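Local coordinates for protein beta-lactamase/D-alanine Carboxypeptidase (Yersinia pestis, PDB 3RJU) that probably works as a serine hydrolase of the beta-lactamase and penicillin-binding protein family, acting on beta-lactams or on peptides ending in D-alanine, at residues L83-P86 with L87-A91; P135-D138 with N139-Q142; G176-Y179 with A180-L183; V221-A224 with G225-G228. One frame throughout, in Å; residues are numbered along the deposited sequence.

In the fold
All four contacts are local turns or caps arranged around helix 162-175. The centres of contacts 1 and 2 lie about 22 and 21 Å from the centre of the chain and about 17 Å from each other; Trp-141 packs against the turn of contact 1. Contact 3 marks where helix 162-175 ends and helix 179-191 begins. These three are partly buried: lysines at the surface lie beside buried side chains, among them the charged Asp-85 and Arg-140. Contact 4 is deeper, its centre about 10 Å from that of the chain, and all its touching residues are buried; small residues leave its chemistry largely to backbone amides. It touches contacts 2 and 3 and borders the probable active site.

Contact 1: residues L83-P86 with L87-A91; sequences LTDP and LKKYA
Asp-85 and Tyr-90 meet across a short 3-10 turn, residues 87-89, in the loop between helices 64-77 and 108-113. From Asp-85 CB, 3.7 Å from Tyr-90 CE2, the side chain crosses the phenol obliquely; CG lies 3.5 Å from Tyr-90 OH and also meets the aliphatic CD of Lys-89. OD1 lies beside that same methylene, whereas OD2 accepts a short hydrogen bond of 2.5 Å from Tyr-90 OH. The oxygen sits at the ring edge, close to its plane, yet the hydroxyl reaches it from above the carboxylate plane, and the two planes are turned 52° apart. Lys-82 N is a second donor to OD2, so this one oxygen ties the turn to the chain before it. The phenol lies against Ala-170, Arg-173 and Ala-174 of helix 162-175.

Lys-89 lies over one face of the ring. With CG anti to the backbone N (chi1 -175°), its chain passes over the tyrosine, CG 3.9 Å above the ring plane near the rim, and a bend at chi4 lets NZ donate a hydrogen bond to Tyr-90 OH at 3.1 Å. The ammonium stays 4.3 Å from Asp-85 OD2, beyond a salt bridge, but its charge would probably polarise the hydroxyl that links them. The turn itself is closed by Lys-89 N, which donates to Pro-86 O at 3.0 Å.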
loop_
_atom_site.group_PDB
_atom_site.type_symbol
_atom_site.label_atom_id
_atom_site.label_comp_id
_atom_site.label_asym_id
_atom_site.label_seq_id
_atom_site.Cartn_x
_atom_site.Cartn_y
_atom_site.Cartn_z
ATOM N N LEU A 83 -13.221 -3.797 -13.961
ATOM C CA LEU A 83 -12.307 -2.667 -13.807
ATOM C C LEU A 83 -12.814 -1.432 -14.536
ATOM O O LEU A 83 -12.498 -0.298 -14.159
ATOM C CB LEU A 83 -10.906 -3.005 -14.308
ATOM C CG LEU A 83 -9.951 -3.529 -13.228
ATOM C CD1 LEU A 83 -10.506 -4.744 -12.509
ATOM C CD2 LEU A 83 -8.598 -3.813 -13.854
ATOM N N THR A 84 -13.589 -1.648 -15.591
ATOM C CA THR A 84 -14.099 -0.547 -16.404
ATOM C C THR A 84 -15.444 0.020 -15.925
ATOM O O THR A 84 -15.988 0.942 -16.543
ATOM C CB THR A 84 -14.229 -0.985 -17.859
ATOM O OG1 THR A 84 -14.924 -2.231 -17.897
ATOM C CG2 THR A 84 -12.847 -1.166 -18.485
ATOM N N ASP A 85 -15.992 -0.517 -14.836
ATOM C CA ASP A 85 -17.275 -0.009 -14.347
ATOM C C ASP A 85 -17.122 1.436 -13.929
ATOM O O ASP A 85 -16.178 1.793 -13.217
ATOM C CB ASP A 85 -17.739 -0.763 -13.102
ATOM C CG ASP A 85 -18.299 -2.131 -13.413
ATOM O OD1 ASP A 85 -18.670 -2.377 -14.580
ATOM O OD2 ASP A 85 -18.384 -2.950 -12.477
ATOM N N PRO A 86 -18.067 2.275 -14.334
ATOM C CA PRO A 86 -18.113 3.634 -13.775
ATOM C C PRO A 86 -18.307 3.587 -12.262
ATOM O O PRO A 86 -19.072 2.752 -11.764
ATOM C CB PRO A 86 -19.353 4.226 -14.433
ATOM C CG PRO A 86 -19.461 3.480 -15.741
ATOM C CD PRO A 86 -19.051 2.074 -15.418
ATOM N N LEU A 87 -17.610 4.455 -11.533
ATOM C CA LEU A 87 -17.872 4.581 -10.110
ATOM C C LEU A 87 -19.369 4.801 -9.853
ATOM O O LEU A 87 -19.915 4.317 -8.865
ATOM C CB LEU A 87 -17.063 5.729 -9.514
ATOM C CG LEU A 87 -17.323 6.050 -8.041
ATOM C CD1 LEU A 87 -16.996 4.844 -7.182
ATOM C CD2 LEU A 87 -16.483 7.246 -7.604
ATOM N N LYS A 88 -20.035 5.527 -10.743
ATOM C CA LYS A 88 -21.443 5.852 -10.532
ATOM C C LYS A 88 -22.354 4.616 -10.537
ATOM O O LYS A 88 -23.504 4.696 -10.113
ATOM C CB LYS A 88 -21.927 6.897 -11.546
ATOM C CG LYS A 88 -22.083 6.379 -12.958
ATOM C CD LYS A 88 -23.135 7.193 -13.713
ATOM C CE LYS A 88 -22.684 8.626 -13.986
ATOM N NZ LYS A 88 -21.680 8.751 -15.093
ATOM N N LYS A 89 -21.843 3.476 -11.000
ATOM C CA LYS A 89 -22.607 2.226 -10.919
ATOM C C LYS A 89 -22.833 1.791 -9.474
ATOM O O LYS A 89 -23.828 1.108 -9.163
ATOM C CB LYS A 89 -21.899 1.109 -11.687
ATOM C CG LYS A 89 -22.646 -0.193 -11.767
ATOM C CD LYS A 89 -22.029 -1.079 -12.847
ATOM C CE LYS A 89 -22.796 -2.396 -12.991
ATOM N NZ LYS A 89 -22.654 -3.224 -11.744
ATOM N N TYR A 90 -21.905 2.183 -8.601
ATOM C CA TYR A 90 -21.903 1.748 -7.206
ATOM C C TYR A 90 -22.197 2.892 -6.248
ATOM O O TYR A 90 -21.857 2.827 -5.065
ATOM C CB TYR A 90 -20.573 1.047 -6.875
ATOM C CG TYR A 90 -20.346 -0.094 -7.822
ATOM C CD1 TYR A 90 -21.142 -1.225 -7.755
ATOM C CD2 TYR A 90 -19.376 -0.024 -8.822
ATOM C CE1 TYR A 90 -20.979 -2.265 -8.640
ATOM C CE2 TYR A 90 -19.192 -1.078 -9.719
ATOM C CZ TYR A 90 -20.006 -2.188 -9.620
ATOM O OH TYR A 90 -19.875 -3.240 -10.486
ATOM N N ALA A 91 -22.855 3.924 -6.762
ATOM C CA ALA A 91 -23.219 5.085 -5.956
ATOM C C ALA A 91 -24.483 4.782 -5.174
ATOM O O ALA A 91 -25.345 4.056 -5.655
ATOM C CB ALA A 91 -23.433 6.307 -6.843
#

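Contact 2: residues P135-D138 with N139-Q142; sequences PTKD and NRWQ
Asn-139 OD1 accepts from Thr-136 N over 2.9 Å, a nearly straight bond (168°) in which the amide stands above the carbonyl plane. The reciprocal bond runs from Asn-139 N to Thr-136 OG1 at 3.1 Å, and together they make a capping box at the start of helix 137-144, with Thr-136 as N-cap. Threonine OG1 lies between its backbone N and carbonyl carbon (chi1 69°), which turns the hydroxyl oxygen to the first turn of the helix. The regular helical bonds then begin with Arg-140 N to Thr-136 O.

Pro-135, preceded by a cis peptide, packs on the first turn: its CB touches Asn-139 CB at 3.6 Å and its CG meets Arg-140 CG at 3.7 Å. Beyond that methylene the arginine folds back, bent at chi3, and lays one face of its guanidinium over the backbone of Lys-137, whose CA stands 3.4 Å above the plane near the rim. NH1 donates a hydrogen bond to Ala-222 O, while NH2 forms a salt bridge with Asp-169 OD1.

Trp-141 presents CD1 edge-on to Lys-137 O, 3.2 Å away and in the plane of the indole. Its NE1 donates to OD2 of the same Asp-169. The carboxylate is thus held through both oxygens, which fixes its rotation and ties helix 137-144 to helix 162-175; Arg-140 would be expected to favour the ionised form of Asp-169.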
loop_
_atom_site.group_PDB
_atom_site.type_symbol
_atom_site.label_atom_id
_atom_site.label_comp_id
_atom_site.label_asym_id
_atom_site.label_seq_id
_atom_site.Cartn_x
_atom_site.Cartn_y
_atom_site.Cartn_z
ATOM N N PRO A 135 -11.827 11.859 5.717
ATOM C CA PRO A 135 -13.294 11.845 5.793
ATOM C C PRO A 135 -13.836 10.446 6.024
ATOM O O PRO A 135 -13.176 9.449 5.680
ATOM C CB PRO A 135 -13.719 12.314 4.395
ATOM C CG PRO A 135 -12.593 11.827 3.487
ATOM C CD PRO A 135 -11.345 12.044 4.334
ATOM N N THR A 136 -15.039 10.371 6.589
ATOM C CA THR A 136 -15.734 9.098 6.668
ATOM C C THR A 136 -16.360 8.784 5.324
ATOM O O THR A 136 -16.390 9.641 4.435
ATOM C CB THR A 136 -16.842 9.128 7.720
ATOM O OG1 THR A 136 -17.894 10.002 7.276
ATOM C CG2 THR A 136 -16.289 9.615 9.063
ATOM N N LYS A 137 -16.859 7.560 5.177
ATOM C CA LYS A 137 -17.604 7.191 3.974
ATOM C C LYS A 137 -18.763 8.165 3.707
ATOM O O LYS A 137 -18.910 8.683 2.598
ATOM C CB LYS A 137 -18.147 5.762 4.066
ATOM C CG LYS A 137 -18.936 5.355 2.829
ATOM C CD LYS A 137 -19.439 3.927 2.930
ATOM C CE LYS A 137 -20.538 3.797 3.973
ATOM N NZ LYS A 137 -21.276 2.504 3.830
ATOM N N ASP A 138 -19.601 8.412 4.711
ATOM C CA ASP A 138 -20.695 9.359 4.502
ATOM C C ASP A 138 -20.171 10.743 4.101
ATOM O O ASP A 138 -20.752 11.388 3.235
ATOM C CB ASP A 138 -21.594 9.474 5.732
ATOM C CG ASP A 138 -22.463 8.246 5.942
ATOM O OD1 ASP A 138 -22.573 7.412 5.014
ATOM O OD2 ASP A 138 -23.049 8.124 7.044
ATOM N N ASN A 139 -19.090 11.211 4.729
ATOM C CA ASN A 139 -18.529 12.509 4.336
ATOM C C ASN A 139 -18.151 12.504 2.853
ATOM O O ASN A 139 -18.410 13.476 2.129
ATOM C CB ASN A 139 -17.254 12.857 5.109
ATOM C CG ASN A 139 -17.465 13.028 6.601
ATOM O OD1 ASN A 139 -16.544 12.781 7.374
ATOM N ND2 ASN A 139 -18.655 13.461 7.015
ATOM N N ARG A 140 -17.505 11.425 2.413
ATOM C CA ARG A 140 -17.030 11.338 1.030
ATOM C C ARG A 140 -18.161 11.479 0.027
ATOM O O ARG A 140 -18.054 12.224 -0.956
ATOM C CB ARG A 140 -16.314 10.005 0.764
ATOM C CG ARG A 140 -14.965 9.902 1.395
ATOM C CD ARG A 140 -14.236 8.693 0.860
ATOM N NE ARG A 140 -14.701 7.385 1.325
ATOM C CZ ARG A 140 -14.369 6.839 2.498
ATOM N NH1 ARG A 140 -13.643 7.522 3.378
ATOM N NH2 ARG A 140 -14.776 5.614 2.806
ATOM N N TRP A 141 -19.238 10.741 0.260
ATOM C CA TRP A 141 -20.336 10.731 -0.692
ATOM C C TRP A 141 -21.164 12.010 -0.642
ATOM O O TRP A 141 -21.681 12.443 -1.666
ATOM C CB TRP A 141 -21.166 9.448 -0.565
ATOM C CG TRP A 141 -20.358 8.317 -1.077
ATOM C CD1 TRP A 141 -19.445 7.570 -0.375
ATOM C CD2 TRP A 141 -20.314 7.836 -2.431
ATOM N NE1 TRP A 141 -18.854 6.648 -1.205
ATOM C CE2 TRP A 141 -19.363 6.791 -2.470
ATOM C CE3 TRP A 141 -20.977 8.193 -3.612
ATOM C CZ2 TRP A 141 -19.081 6.075 -3.639
ATOM C CZ3 TRP A 141 -20.695 7.483 -4.776
ATOM C CH2 TRP A 141 -19.743 6.450 -4.783
ATOM N N GLN A 142 -21.239 12.636 0.531
ATOM C CA GLN A 142 -21.872 13.941 0.656
ATOM C C GLN A 142 -21.086 14.995 -0.145
ATOM O O GLN A 142 -21.675 15.824 -0.834
ATOM C CB GLN A 142 -22.008 14.332 2.131
ATOM C CG GLN A 142 -22.764 15.622 2.376
ATOM C CD GLN A 142 -24.184 15.592 1.817
ATOM O OE1 GLN A 142 -24.872 14.563 1.866
ATOM N NE2 GLN A 142 -24.624 16.727 1.268
#

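Contact 3: residues G176-Y179 with A180-L183; sequences GKPY and AHLL
A Schellman motif ends helix 162-175 at Gly-176, and within two residues helix 179-191 starts with Pro-178 at its N-cap. The proline lies over one face of the His-181 imidazole in a CH-pi contact: CG is 4.0 Å from the ring centroid and only 7° off the normal, while CD approaches ND1 at 3.7 Å. Pro-178 O accepts from Leu-182 N at 3.2 Å in the carbonyl plane, and more weakly from His-181 N.

Lys-177 reaches obliquely across this first turn. A chi1 of 63° folds its chain back over the helix start, where CG faces Leu-182 CG and CD touches both His-181 CB at 3.8 Å and Leu-182 CD2 at 4.0 Å. NZ reaches on to a salt bridge with Asp-185, one turn further along the helix.

Tyr-179 leads inward instead, its CD1 4.2 Å from Leu-182 CD1. Both side chains rest on Ile-71 of helix 64-77, where the tyrosine hydroxyl has a weak bond to Thr-68. The positive-phi glycine closing one helix and the proline two residues later together form a tight helix-to-helix connection, a Schellman C-cap followed by the N-cap of helix 179-191.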
loop_
_atom_site.group_PDB
_atom_site.type_symbol
_atom_site.label_atom_id
_atom_site.label_comp_id
_atom_site.label_asym_id
_atom_site.label_seq_id
_atom_site.Cartn_x
_atom_site.Cartn_y
_atom_site.Cartn_z
ATOM N N GLY A 176 -21.818 -6.287 -1.653
ATOM C CA GLY A 176 -22.927 -6.338 -0.717
ATOM C C GLY A 176 -22.541 -6.697 0.714
ATOM O O GLY A 176 -23.333 -7.296 1.447
ATOM N N LYS A 177 -21.321 -6.351 1.111
ATOM C CA LYS A 177 -20.874 -6.570 2.482
ATOM C C LYS A 177 -19.878 -5.473 2.882
ATOM O O LYS A 177 -19.268 -4.847 2.023
ATOM C CB LYS A 177 -20.233 -7.943 2.622
ATOM C CG LYS A 177 -18.983 -8.133 1.788
ATOM C CD LYS A 177 -18.340 -9.503 2.058
ATOM C CE LYS A 177 -19.076 -10.632 1.404
ATOM N NZ LYS A 177 -18.256 -11.893 1.530
ATOM N N PRO A 178 -19.727 -5.230 4.193
ATOM C CA PRO A 178 -18.801 -4.196 4.664
ATOM C C PRO A 178 -17.406 -4.454 4.119
ATOM O O PRO A 178 -17.011 -5.611 3.957
ATOM C CB PRO A 178 -18.814 -4.378 6.186
ATOM C CG PRO A 178 -20.154 -4.996 6.471
ATOM C CD PRO A 178 -20.406 -5.919 5.310
ATOM N N TYR A 179 -16.668 -3.384 3.831
ATOM C CA TYR A 179 -15.315 -3.549 3.340
ATOM C C TYR A 179 -14.450 -4.399 4.272
ATOM O O TYR A 179 -13.635 -5.203 3.803
ATOM C CB TYR A 179 -14.645 -2.198 3.065
ATOM C CG TYR A 179 -13.371 -2.378 2.309
ATOM C CD1 TYR A 179 -13.383 -2.575 0.933
ATOM C CD2 TYR A 179 -12.155 -2.408 2.973
ATOM C CE1 TYR A 179 -12.218 -2.771 0.232
ATOM C CE2 TYR A 179 -10.968 -2.592 2.290
ATOM C CZ TYR A 179 -11.005 -2.764 0.919
ATOM O OH TYR A 179 -9.846 -2.944 0.245
ATOM N N ALA A 180 -14.621 -4.234 5.585
ATOM C CA ALA A 180 -13.835 -5.019 6.536
ATOM C C ALA A 180 -14.061 -6.518 6.311
ATOM O O ALA A 180 -13.151 -7.320 6.497
ATOM C CB ALA A 180 -14.180 -4.645 7.961
ATOM N N HIS A 181 -15.276 -6.903 5.922
ATOM C CA HIS A 181 -15.550 -8.306 5.619
ATOM C C HIS A 181 -14.874 -8.774 4.335
ATOM O O HIS A 181 -14.445 -9.921 4.255
ATOM C CB HIS A 181 -17.055 -8.553 5.518
ATOM C CG HIS A 181 -17.764 -8.415 6.826
ATOM N ND1 HIS A 181 -19.050 -8.865 7.030
ATOM C CD2 HIS A 181 -17.355 -7.892 8.006
ATOM C CE1 HIS A 181 -19.411 -8.611 8.275
ATOM N NE2 HIS A 181 -18.402 -8.021 8.889
ATOM N N LEU A 182 -14.801 -7.901 3.327
ATOM C CA LEU A 182 -14.032 -8.222 2.132
ATOM C C LEU A 182 -12.555 -8.434 2.435
ATOM O O LEU A 182 -11.951 -9.390 1.939
ATOM C CB LEU A 182 -14.162 -7.130 1.068
ATOM C CG LEU A 182 -15.437 -7.108 0.250
ATOM C CD1 LEU A 182 -15.452 -5.873 -0.660
ATOM C CD2 LEU A 182 -15.535 -8.389 -0.563
ATOM N N LEU A 183 -11.968 -7.526 3.215
ATOM C CA LEU A 183 -10.548 -7.622 3.581
ATOM C C LEU A 183 -10.295 -8.963 4.275
ATOM O O LEU A 183 -9.328 -9.665 3.971
ATOM C CB LEU A 183 -10.160 -6.453 4.493
ATOM C CG LEU A 183 -8.754 -6.424 5.084
ATOM C CD1 LEU A 183 -7.719 -6.437 3.961
ATOM C CD2 LEU A 183 -8.606 -5.187 5.964
#

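Contact 4: residues V221-A224 with G225-G228; sequences VAAA and GSGG
Ala-223 O is the acceptor around which the backbone of 225-228 curls, so that three successive amides turn toward a single carbonyl. Gly-227 N gives the straightest of these bonds, 3.0 Å long with an angle of 168°. Gly-228 N approaches to 2.8 Å from well above the carbonyl plane, and Ser-226 N adds a weak bond at 3.2 Å. Ahead of this, Ala-224 N donates to Val-221 O at 3.0 Å, closing the short 3-10 turn that leads in. The buried carbonyl is thus amply satisfied by the chain itself.

Side chains add little bulk. The methyl of Ala-223 stands 3.6 Å from Ser-226 OG and 3.7 Å from Gly-228 N, beside the cluster of amides. A serine chi1 of 63° brings OG back beside that methyl, and its polar partner is Asp-165 OD2 of helix 162-175. The other oxygen of that carboxylate accepts from Gly-225 N, so Asp-165 bonds to two neighbouring residues of the turn and joins it to helix 162-175. Gly-225 O in turn accepts from Thr-68 of helix 64-77.

Ser-226 O points to Lys-65 NZ, with which it is hydrogen-bonded, and has a weak bond with Ser-62 OG. These two residues fit the SxxK pattern, and a compact glycine-rich turn against them is consistent with the wall of a serine beta-lactamase or penicillin-binding protein active site.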
loop_
_atom_site.group_PDB
_atom_site.type_symbol
_atom_site.label_atom_id
_atom_site.label_comp_id
_atom_site.label_asym_id
_atom_site.label_seq_id
_atom_site.Cartn_x
_atom_site.Cartn_y
_atom_site.Cartn_z
ATOM N N VAL A 221 -11.308 2.469 9.750
ATOM C CA VAL A 221 -12.159 2.086 8.631
ATOM C C VAL A 221 -12.405 3.249 7.646
ATOM O O VAL A 221 -12.613 3.020 6.447
ATOM C CB VAL A 221 -13.487 1.483 9.128
ATOM C CG1 VAL A 221 -14.487 1.330 7.969
ATOM C CG2 VAL A 221 -13.224 0.154 9.799
ATOM N N ALA A 222 -12.362 4.487 8.136
ATOM C CA ALA A 222 -12.504 5.649 7.249
ATOM C C ALA A 222 -11.497 5.642 6.092
ATOM O O ALA A 222 -11.792 6.141 5.004
ATOM C CB ALA A 222 -12.388 6.936 8.017
ATOM N N ALA A 223 -10.313 5.080 6.328
ATOM C CA ALA A 223 -9.283 5.012 5.294
ATOM C C ALA A 223 -9.073 3.563 4.828
ATOM O O ALA A 223 -7.957 3.153 4.499
ATOM C CB ALA A 223 -7.964 5.611 5.818
ATOM N N ALA A 224 -10.161 2.801 4.786
ATOM C CA ALA A 224 -10.125 1.380 4.452
ATOM C C ALA A 224 -9.440 1.077 3.124
ATOM O O ALA A 224 -8.776 0.054 2.979
ATOM C CB ALA A 224 -11.540 0.828 4.436
ATOM N N GLY A 225 -9.639 1.947 2.143
ATOM C CA GLY A 225 -9.057 1.756 0.833
ATOM C C GLY A 225 -7.687 2.386 0.636
ATOM O O GLY A 225 -6.881 1.870 -0.155
ATOM N N SER A 226 -7.419 3.497 1.332
ATOM C CA SER A 226 -6.245 4.316 1.024
ATOM C C SER A 226 -5.059 4.079 1.951
ATOM O O SER A 226 -3.906 4.215 1.526
ATOM C CB SER A 226 -6.597 5.813 1.077
ATOM O OG SER A 226 -6.992 6.183 2.379
ATOM N N GLY A 227 -5.320 3.782 3.218
ATOM C CA GLY A 227 -4.206 3.755 4.152
ATOM C C GLY A 227 -4.357 3.214 5.555
ATOM O O GLY A 227 -3.376 3.185 6.291
ATOM N N GLY A 228 -5.554 2.777 5.940
ATOM C CA GLY A 228 -5.811 2.503 7.348
ATOM C C GLY A 228 -5.327 1.191 7.943
ATOM O O GLY A 228 -5.425 0.991 9.149
#